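Local coordinates for protein Exo-arabinanase (Penicillium chrysogenum, PDB 3A72) that probably cleaves alpha-1,5-linked L-arabinan from a chain end as an exo-arabinanase, and is held here with the disaccharide arabinobiose, at residues T202-M207 with E231-P236; E194-P199 with Y220-G225. One frame throughout, in Å; residues are numbered along the deposited sequence.

Contact 1: residues T202-M207 with E231-P236. With AHR (alpha-L-arabinofuranose), chain B.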
ATOM      1  N   THR A 202       6.443  15.589 -17.441  1.00  7.79           N
ATOM      2  CA  THR A 202       5.811  14.327 -17.712  1.00  7.31           C
ATOM      3  C   THR A 202       6.231  13.206 -16.759  1.00  6.51           C
ATOM      4  O   THR A 202       5.619  12.120 -16.832  1.00  7.33           O
ATOM      5  CB  THR A 202       6.020  13.875 -19.170  1.00  8.54           C
ATOM      6  OG1 THR A 202       7.420  13.857 -19.419  1.00  9.19           O
ATOM      7  CG2 THR A 202       5.323  14.818 -20.163  1.00 11.02           C
ATOM      8  N   ASP A 203       7.192  13.437 -15.888  1.00  6.46           N
ATOM      9  CA  ASP A 203       7.499  12.431 -14.852  1.00  5.78           C
ATOM     10  C   ASP A 203       6.312  12.322 -13.879  1.00  5.46           C
ATOM     11  O   ASP A 203       5.732  13.324 -13.438  1.00  5.86           O
ATOM     12  CB  ASP A 203       8.758  12.785 -14.113  1.00  5.86           C
ATOM     13  CG  ASP A 203      10.043  12.571 -14.880  1.00  6.24           C
ATOM     14  OD1 ASP A 203       9.987  12.188 -16.061  1.00  7.02           O
ATOM     15  OD2 ASP A 203      11.127  12.780 -14.241  1.00  7.07           O
ATOM     16  N   ARG A 204       6.018  11.081 -13.519  1.00  5.49           N
ATOM     17  CA  ARG A 204       4.932  10.756 -12.589  1.00  5.00           C
ATOM     18  C   ARG A 204       5.449   9.681 -11.623  1.00  4.77           C
ATOM     19  O   ARG A 204       5.092   8.497 -11.694  1.00  5.22           O
ATOM     20  CB  ARG A 204       3.646  10.271 -13.329  1.00  5.49           C
ATOM     21  CG  ARG A 204       3.047  11.375 -14.182  1.00  5.46           C
ATOM     22  CD  ARG A 204       1.859  10.842 -15.052  1.00  5.98           C
ATOM     23  NE  ARG A 204       0.829  10.294 -14.211  1.00  5.57           N
ATOM     24  CZ  ARG A 204      -0.087  10.969 -13.565  1.00  5.42           C
ATOM     25  NH1 ARG A 204      -0.273  12.254 -13.772  1.00  6.00           N
ATOM     26  NH2 ARG A 204      -0.844  10.319 -12.717  1.00  6.13           N
ATOM     27  N   PRO A 205       6.289  10.072 -10.650  1.00  4.75           N
ATOM     28  CA  PRO A 205       6.567   9.174  -9.533  1.00  4.71           C
ATOM     29  C   PRO A 205       5.261   8.937  -8.784  1.00  4.30           C
ATOM     30  O   PRO A 205       4.431   9.872  -8.644  1.00  4.94           O
ATOM     31  CB  PRO A 205       7.593   9.960  -8.727  1.00  5.22           C
ATOM     32  CG  PRO A 205       7.203  11.400  -8.944  1.00  5.28           C
ATOM     33  CD  PRO A 205       6.849  11.442 -10.416  1.00  5.31           C
ATOM     34  N   GLY A 206       5.054   7.735  -8.265  1.00  4.19           N
ATOM     35  CA  GLY A 206       3.819   7.405  -7.568  1.00  4.47           C
ATOM     36  C   GLY A 206       3.965   6.185  -6.704  1.00  4.03           C
ATOM     37  O   GLY A 206       4.885   5.377  -6.801  1.00  4.35           O
ATOM     38  N   MET A 207       2.945   5.989  -5.849  1.00  4.02           N
ATOM     39  CA  MET A 207       2.664   4.771  -5.129  1.00  3.97           C
ATOM     40  C   MET A 207       3.706   4.469  -4.061  1.00  4.08           C
ATOM     41  O   MET A 207       4.383   3.456  -4.077  1.00  4.72           O
ATOM     42  CB  MET A 207       2.508   3.580  -6.078  1.00  4.66           C
ATOM     43  CG  MET A 207       1.511   3.882  -7.207  1.00  4.46           C
ATOM     44  SD  MET A 207       0.938   2.432  -8.133  1.00  4.82           S
ATOM     45  CE  MET A 207      -0.285   1.789  -6.979  1.00  4.86           C
ATOM     46  N   GLU A 231      11.108   7.888 -26.253  1.00 20.46           N
ATOM     47  CA  GLU A 231       9.747   8.008 -26.729  1.00 21.01           C
ATOM     48  C   GLU A 231       8.746   7.040 -26.108  1.00 19.92           C
ATOM     49  O   GLU A 231       7.542   7.013 -26.366  1.00 22.58           O
ATOM     50  CB  GLU A 231       9.788   7.857 -28.243  1.00 29.97           C
ATOM     51  CG  GLU A 231      10.144   9.112 -28.998  1.00 47.37           C
ATOM     52  CD  GLU A 231      11.252   9.979 -28.459  1.00 65.11           C
ATOM     53  OE1 GLU A 231      12.301  10.194 -29.121  1.00102.86           O
ATOM     54  OE2 GLU A 231      11.101  10.517 -27.316  1.00 93.38           O
ATOM     55  N   THR A 232       9.081   6.158 -25.193  1.00 18.91           N
ATOM     56  CA  THR A 232       8.450   5.165 -24.466  1.00 14.65           C
ATOM     57  C   THR A 232       8.474   5.428 -22.957  1.00 12.46           C
ATOM     58  O   THR A 232       9.521   5.640 -22.331  1.00 13.61           O
ATOM     59  CB  THR A 232       9.159   3.829 -24.737  1.00 17.16           C
ATOM     60  OG1 THR A 232       9.211   3.646 -26.132  1.00 21.83           O
ATOM     61  CG2 THR A 232       8.334   2.696 -24.154  1.00 19.62           C
ATOM     62  N   TYR A 233       7.262   5.386 -22.406  1.00 11.52           N
ATOM     63  CA  TYR A 233       7.044   5.578 -20.946  1.00  9.47           C
ATOM     64  C   TYR A 233       7.239   4.270 -20.241  1.00  9.06           C
ATOM     65  O   TYR A 233       6.841   3.226 -20.742  1.00 10.95           O
ATOM     66  CB  TYR A 233       5.658   6.122 -20.731  1.00 10.32           C
ATOM     67  CG  TYR A 233       5.509   6.992 -19.471  1.00  8.65           C
ATOM     68  CD1 TYR A 233       5.932   8.324 -19.537  1.00  8.34           C
ATOM     69  CD2 TYR A 233       4.946   6.545 -18.314  1.00  9.01           C
ATOM     70  CE1 TYR A 233       5.816   9.149 -18.440  1.00  7.94           C
ATOM     71  CE2 TYR A 233       4.837   7.374 -17.233  1.00  7.64           C
ATOM     72  CZ  TYR A 233       5.258   8.673 -17.290  1.00  6.79           C
ATOM     73  OH  TYR A 233       5.097   9.466 -16.167  1.00  7.20           O
ATOM     74  N   SER A 234       7.793   4.328 -18.998  1.00  7.62           N
ATOM     75  CA  SER A 234       7.879   3.143 -18.178  1.00  7.24           C
ATOM     76  C   SER A 234       7.776   3.556 -16.705  1.00  6.18           C
ATOM     77  O   SER A 234       7.911   4.729 -16.356  1.00  6.26           O
ATOM     78  CB  SER A 234       9.214   2.423 -18.420  1.00  8.43           C
ATOM     79  OG  SER A 234      10.342   3.200 -18.103  1.00  8.83           O
ATOM     80  N   PHE A 235       7.564   2.540 -15.853  1.00  5.90           N
ATOM     81  CA  PHE A 235       7.370   2.716 -14.407  1.00  5.45           C
ATOM     82  C   PHE A 235       8.340   1.853 -13.623  1.00  4.88           C
ATOM     83  O   PHE A 235       7.919   1.075 -12.738  1.00  5.25           O
ATOM     84  CB  PHE A 235       5.922   2.379 -14.024  1.00  5.44           C
ATOM     85  CG  PHE A 235       4.870   3.303 -14.572  1.00  5.90           C
ATOM     86  CD1 PHE A 235       4.508   4.411 -13.860  1.00  6.80           C
ATOM     87  CD2 PHE A 235       4.194   3.015 -15.732  1.00  7.91           C
ATOM     88  CE1 PHE A 235       3.470   5.274 -14.295  1.00  8.50           C
ATOM     89  CE2 PHE A 235       3.202   3.856 -16.191  1.00  9.93           C
ATOM     90  CZ  PHE A 235       2.813   4.942 -15.435  1.00  9.38           C
ATOM     91  N   PRO A 236       9.652   1.987 -13.825  1.00  5.16           N
ATOM     92  CA  PRO A 236      10.615   1.188 -13.024  1.00  4.84           C
ATOM     93  C   PRO A 236      10.517   1.496 -11.560  1.00  4.57           C
ATOM     94  O   PRO A 236      10.235   2.622 -11.127  1.00  5.20           O
ATOM     95  CB  PRO A 236      11.965   1.646 -13.557  1.00  5.63           C
ATOM     96  CG  PRO A 236      11.686   3.048 -14.063  1.00  5.47           C
ATOM     97  CD  PRO A 236      10.326   2.954 -14.710  1.00  5.47           C
TER
HETATM   98  O5  AHR B   1      -4.757   5.256 -11.022  1.00  4.41           O
HETATM   99  C5  AHR B   1      -4.010   6.171 -10.156  1.00  4.63           C
HETATM  100  C4  AHR B   1      -2.579   6.188 -10.615  1.00  4.71           C
HETATM  101  O4  AHR B   1      -1.999   4.912 -10.313  1.00  4.82           O
HETATM  102  C3  AHR B   1      -1.733   7.216  -9.873  1.00  4.55           C
HETATM  103  O3  AHR B   1      -1.784   8.475 -10.566  1.00  4.87           O
HETATM  104  C2  AHR B   1      -0.326   6.571  -9.920  1.00  4.67           C
HETATM  105  O2  AHR B   1       0.470   6.873  -8.776  1.00  4.52           O
HETATM  106  C1  AHR B   1      -0.597   5.075 -10.076  1.00  4.63           C
HETATM  107  O1  AHR B   1       0.048   4.565 -11.278  1.00  5.43           O

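Contact 2: residues E194-P199 with Y220-G225. With AHR (alpha-L-arabinofuranose), chain B.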
ATOM      1  N   GLU A 194       6.644  18.043   0.249  1.00  6.02           N
ATOM      2  CA  GLU A 194       7.030  17.336  -0.972  1.00  6.25           C
ATOM      3  C   GLU A 194       8.175  16.379  -0.710  1.00  6.47           C
ATOM      4  O   GLU A 194       9.213  16.768  -0.175  1.00 10.64           O
ATOM      5  CB  GLU A 194       7.436  18.343  -2.050  1.00  9.03           C
ATOM      6  CG  GLU A 194       6.342  19.317  -2.389  1.00 10.78           C
ATOM      7  CD  GLU A 194       5.277  18.710  -3.227  1.00 11.85           C
ATOM      8  OE1 GLU A 194       5.377  17.674  -3.899  1.00 11.84           O
ATOM      9  OE2 GLU A 194       4.230  19.411  -3.341  1.00 26.22           O
ATOM     10  N   ASP A 195       8.003  15.139  -1.048  1.00  5.45           N
ATOM     11  CA  ASP A 195       9.021  14.109  -0.854  1.00  5.59           C
ATOM     12  C   ASP A 195       9.765  13.771  -2.150  1.00  6.27           C
ATOM     13  O   ASP A 195      10.992  13.693  -2.143  1.00  8.12           O
ATOM     14  CB  ASP A 195       8.352  12.867  -0.259  1.00  5.98           C
ATOM     15  CG  ASP A 195       7.981  13.029   1.170  1.00  5.94           C
ATOM     16  OD1 ASP A 195       8.625  13.832   1.897  1.00  7.08           O
ATOM     17  OD2 ASP A 195       7.027  12.305   1.615  1.00  6.49           O
ATOM     18  N   VAL A 196       9.004  13.511  -3.215  1.00  5.26           N
ATOM     19  CA  VAL A 196       9.598  13.106  -4.468  1.00  5.36           C
ATOM     20  C   VAL A 196       9.013  13.993  -5.581  1.00  5.28           C
ATOM     21  O   VAL A 196       7.802  13.921  -5.867  1.00  5.52           O
ATOM     22  CB  VAL A 196       9.406  11.621  -4.780  1.00  5.29           C
ATOM     23  CG1 VAL A 196       9.997  11.303  -6.153  1.00  6.03           C
ATOM     24  CG2 VAL A 196      10.024  10.753  -3.701  1.00  5.97           C
ATOM     25  N   THR A 197       9.865  14.824  -6.161  1.00  5.62           N
ATOM     26  CA  THR A 197       9.556  15.659  -7.303  1.00  5.99           C
ATOM     27  C   THR A 197      10.674  15.534  -8.317  1.00  6.24           C
ATOM     28  O   THR A 197      11.838  15.329  -7.936  1.00  7.30           O
ATOM     29  CB  THR A 197       9.366  17.138  -6.936  1.00  7.91           C
ATOM     30  OG1 THR A 197      10.604  17.702  -6.619  1.00 14.42           O
ATOM     31  CG2 THR A 197       8.440  17.336  -5.733  1.00  7.75           C
ATOM     32  N   TYR A 198      10.320  15.702  -9.581  1.00  6.46           N
ATOM     33  CA  TYR A 198      11.313  15.663 -10.698  1.00  6.73           C
ATOM     34  C   TYR A 198      11.087  16.854 -11.609  1.00  7.51           C
ATOM     35  O   TYR A 198       9.965  17.347 -11.775  1.00  8.62           O
ATOM     36  CB  TYR A 198      11.193  14.318 -11.478  1.00  7.04           C
ATOM     37  CG  TYR A 198      11.721  13.166 -10.680  1.00  6.57           C
ATOM     38  CD1 TYR A 198      13.095  13.002 -10.513  1.00  8.24           C
ATOM     39  CD2 TYR A 198      10.917  12.234 -10.044  1.00  6.76           C
ATOM     40  CE1 TYR A 198      13.622  11.978  -9.763  1.00  6.96           C
ATOM     41  CE2 TYR A 198      11.432  11.217  -9.304  1.00  5.89           C
ATOM     42  CZ  TYR A 198      12.783  11.072  -9.181  1.00  6.03           C
ATOM     43  OH  TYR A 198      13.265  10.037  -8.415  1.00  6.58           O
ATOM     44  N   PRO A 199      12.177  17.299 -12.254  1.00  7.95           N
ATOM     45  CA  PRO A 199      12.096  18.512 -13.071  1.00  9.60           C
ATOM     46  C   PRO A 199      11.577  18.353 -14.458  1.00  9.16           C
ATOM     47  O   PRO A 199      11.534  19.338 -15.177  1.00 15.01           O
ATOM     48  CB  PRO A 199      13.569  18.958 -13.090  1.00 10.52           C
ATOM     49  CG  PRO A 199      14.339  17.666 -13.001  1.00 11.16           C
ATOM     50  CD  PRO A 199      13.559  16.837 -12.045  1.00  9.14           C
ATOM     51  N   TYR A 220      12.085   3.552   1.282  1.00  4.32           N
ATOM     52  CA  TYR A 220      10.943   4.215   0.631  1.00  4.28           C
ATOM     53  C   TYR A 220      10.944   3.801  -0.816  1.00  3.81           C
ATOM     54  O   TYR A 220      11.874   4.214  -1.547  1.00  4.78           O
ATOM     55  CB  TYR A 220      11.093   5.716   0.849  1.00  4.61           C
ATOM     56  CG  TYR A 220      10.090   6.634   0.203  1.00  4.25           C
ATOM     57  CD1 TYR A 220       9.109   7.278   0.969  1.00  4.75           C
ATOM     58  CD2 TYR A 220      10.106   6.914  -1.144  1.00  4.77           C
ATOM     59  CE1 TYR A 220       8.187   8.130   0.373  1.00  4.64           C
ATOM     60  CE2 TYR A 220       9.207   7.760  -1.737  1.00  4.99           C
ATOM     61  CZ  TYR A 220       8.251   8.374  -0.983  1.00  4.83           C
ATOM     62  OH  TYR A 220       7.402   9.232  -1.629  1.00  5.50           O
ATOM     63  N   VAL A 221       9.989   3.021  -1.271  1.00  4.17           N
ATOM     64  CA  VAL A 221       9.946   2.497  -2.625  1.00  4.20           C
ATOM     65  C   VAL A 221       8.748   3.123  -3.346  1.00  3.93           C
ATOM     66  O   VAL A 221       7.718   3.451  -2.766  1.00  4.20           O
ATOM     67  CB  VAL A 221       9.907   0.960  -2.620  1.00  4.75           C
ATOM     68  CG1 VAL A 221       8.577   0.389  -2.140  1.00  5.25           C
ATOM     69  CG2 VAL A 221      10.297   0.361  -3.981  1.00  5.29           C
ATOM     70  N   TYR A 222       8.927   3.267  -4.671  1.00  4.09           N
ATOM     71  CA  TYR A 222       7.910   3.888  -5.510  1.00  4.12           C
ATOM     72  C   TYR A 222       8.105   3.438  -6.946  1.00  4.46           C
ATOM     73  O   TYR A 222       9.149   2.909  -7.327  1.00  4.55           O
ATOM     74  CB  TYR A 222       8.009   5.388  -5.418  1.00  4.29           C
ATOM     75  CG  TYR A 222       9.311   6.088  -5.755  1.00  4.33           C
ATOM     76  CD1 TYR A 222       9.499   6.749  -6.951  1.00  4.53           C
ATOM     77  CD2 TYR A 222      10.336   6.118  -4.822  1.00  5.04           C
ATOM     78  CE1 TYR A 222      10.687   7.416  -7.238  1.00  4.65           C
ATOM     79  CE2 TYR A 222      11.508   6.822  -5.079  1.00  4.73           C
ATOM     80  CZ  TYR A 222      11.683   7.461  -6.276  1.00  4.81           C
ATOM     81  OH  TYR A 222      12.859   8.164  -6.474  1.00  5.78           O
ATOM     82  N   GLU A 223       7.040   3.633  -7.762  1.00  4.14           N
ATOM     83  CA  GLU A 223       7.192   3.536  -9.209  1.00  4.35           C
ATOM     84  C   GLU A 223       7.607   4.895  -9.719  1.00  4.25           C
ATOM     85  O   GLU A 223       7.060   5.933  -9.306  1.00  5.01           O
ATOM     86  CB  GLU A 223       5.914   3.034  -9.908  1.00  4.23           C
ATOM     87  CG  GLU A 223       4.721   3.988  -9.771  1.00  4.80           C
ATOM     88  CD  GLU A 223       3.465   3.539 -10.485  1.00  4.68           C
ATOM     89  OE1 GLU A 223       3.313   2.310 -10.799  1.00  4.81           O
ATOM     90  OE2 GLU A 223       2.614   4.441 -10.718  1.00  4.89           O
ATOM     91  N   TYR A 224       8.557   4.937 -10.634  1.00  4.97           N
ATOM     92  CA  TYR A 224       9.033   6.207 -11.209  1.00  4.61           C
ATOM     93  C   TYR A 224       8.550   6.216 -12.678  1.00  5.00           C
ATOM     94  O   TYR A 224       9.259   5.763 -13.556  1.00  5.54           O
ATOM     95  CB  TYR A 224      10.535   6.372 -11.016  1.00  5.18           C
ATOM     96  CG  TYR A 224      11.111   7.643 -11.554  1.00  5.14           C
ATOM     97  CD1 TYR A 224      10.387   8.671 -12.147  1.00  5.69           C
ATOM     98  CD2 TYR A 224      12.466   7.867 -11.492  1.00  5.84           C
ATOM     99  CE1 TYR A 224      10.926   9.810 -12.622  1.00  5.74           C
ATOM    100  CE2 TYR A 224      13.054   9.009 -12.048  1.00  6.54           C
ATOM    101  CZ  TYR A 224      12.267   9.970 -12.598  1.00  6.19           C
ATOM    102  OH  TYR A 224      12.878  11.054 -13.168  1.00  7.75           O
ATOM    103  N   GLY A 225       7.372   6.799 -12.908  1.00  4.98           N
ATOM    104  CA  GLY A 225       6.901   6.977 -14.280  1.00  5.58           C
ATOM    105  C   GLY A 225       7.719   8.051 -14.968  1.00  5.81           C
ATOM    106  O   GLY A 225       7.849   9.191 -14.482  1.00  5.83           O
TER
HETATM  107  O5  AHR B   1      -4.757   5.256 -11.022  1.00  4.41           O
HETATM  108  C5  AHR B   1      -4.010   6.171 -10.156  1.00  4.63           C
HETATM  109  C4  AHR B   1      -2.579   6.188 -10.615  1.00  4.71           C
HETATM  110  O4  AHR B   1      -1.999   4.912 -10.313  1.00  4.82           O
HETATM  111  C3  AHR B   1      -1.733   7.216  -9.873  1.00  4.55           C
HETATM  112  O3  AHR B   1      -1.784   8.475 -10.566  1.00  4.87           O
HETATM  113  C2  AHR B   1      -0.326   6.571  -9.920  1.00  4.67           C
HETATM  114  O2  AHR B   1       0.470   6.873  -8.776  1.00  4.52           O
HETATM  115  C1  AHR B   1      -0.597   5.075 -10.076  1.00  4.63           C
HETATM  116  O1  AHR B   1       0.048   4.565 -11.278  1.00  5.43           O
HETATM  117  O   HOH W   1       5.735  10.555   0.058  1.00  5.65           O

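Contact 1: residues T202-M207 with E231-P236
Y233 reaches across to the backbone at T202 and R204 with the end of its phenol. CG stands anti to the backbone N (chi1 -151°), which swings the ring out of the loop and lets OH donate a hydrogen bond to T202 O at 2.8 Å. The hydroxyl lies in the plane of that carbonyl, with a C=O...O angle of 155°, and T202 O sits at the edge of the ring, near its plane. Tyrosine suits the place because it combines a long flat reach with a donor at the end. Y233 OH also packs on the aliphatic root of R204, 3.3 Å from its CB, and the two side chains cross at about a right angle. The amide of R204 is close to the phenol but badly angled for it; the R204 backbone bonds instead with G225.

Two residues on, F235 brings CE1 to 4.4 Å from R204 O, an oblique and loose approach, and places the same edge carbon at the rim of the Y233 ring. Its apolar ring also rests on E223.

R204 turns its polar end away from both rings. A bend at chi3 (59°) carries the guanidinium toward the sugar, where NH2 lies 3.0 Å from O3 of the arabinofuranose, which is near the guanidinium plane, while NH1 is held by N144. Farther along, M207 CG comes to 3.5 Å from the sugar's O2, and G206, lacking a side chain, leaves room for that hydroxyl beside its CA.

The architecture is that of a six-bladed beta-propeller. Strand 204-212 opens one four-stranded blade and pairs with strand 218-225, while residues 231-236 belong to the loop from 218-225 to strand 237-242, folded back over the start of the first strand.

Contact 2: residues E194-P199 with Y220-G225
Y198, with CG anti to the carbonyl carbon (chi1 -72°), lays its ring almost flat on Y224 in an offset stack, the ring centroids 4.0 Å apart and the planes only 9° from parallel. The offset sets Y224 OH over the face of Y198, 3.3 Å from Y198 CD1. At its far end Y198 meets Y222 edge on: the side chains come from opposite directions, and their OH atoms share a hydrogen bond of 2.7 Å, each oxygen near the plane of the other ring.

V196 CG1 comes to 4.1 Å from Y222 CE1. CG2 also lies over that ring's face and reaches Y220 CE2 at 3.7 Å, so this branched residue serves two tyrosines. D195, beside V196 in a classic beta bulge opposite M178, joins Y220 through a water that donates to OD2 and is 2.7 Å from Y220 OH. On the other side of strand 220-225, E223 OE2 accepts a hydrogen bond from O1 of the arabinofuranose at 2.6 Å.

Tyrosine thus supplies broad apolar faces with a polar end in a buried place. R240 bonds to the hydroxyls of both Y198 and Y222, and D203 to that of Y224, which probably fixes the rotation of these phenols.

How the contacts relate
Contact 2 is core: it joins the outermost strand of one propeller blade, 193-196, and the loop after it to strand 218-225 of the next, mostly through stacked rings and hydroxyls. Contact 1 is partly buried, lies within that second blade and rests on one phenol gripping a carbonyl, with a looser phenyl ring nearby. Strands 204-212 and 218-225, neighbours in one sheet, tie the two together: D203 of contact 1 takes up the Y224 hydroxyl of contact 2 and packs on Y198, and the G206 carbonyl packs on Y222 CB. Both contacts reach the arabinofuranose, contact 1 with R204, G206 and M207, contact 2 with E223 alone.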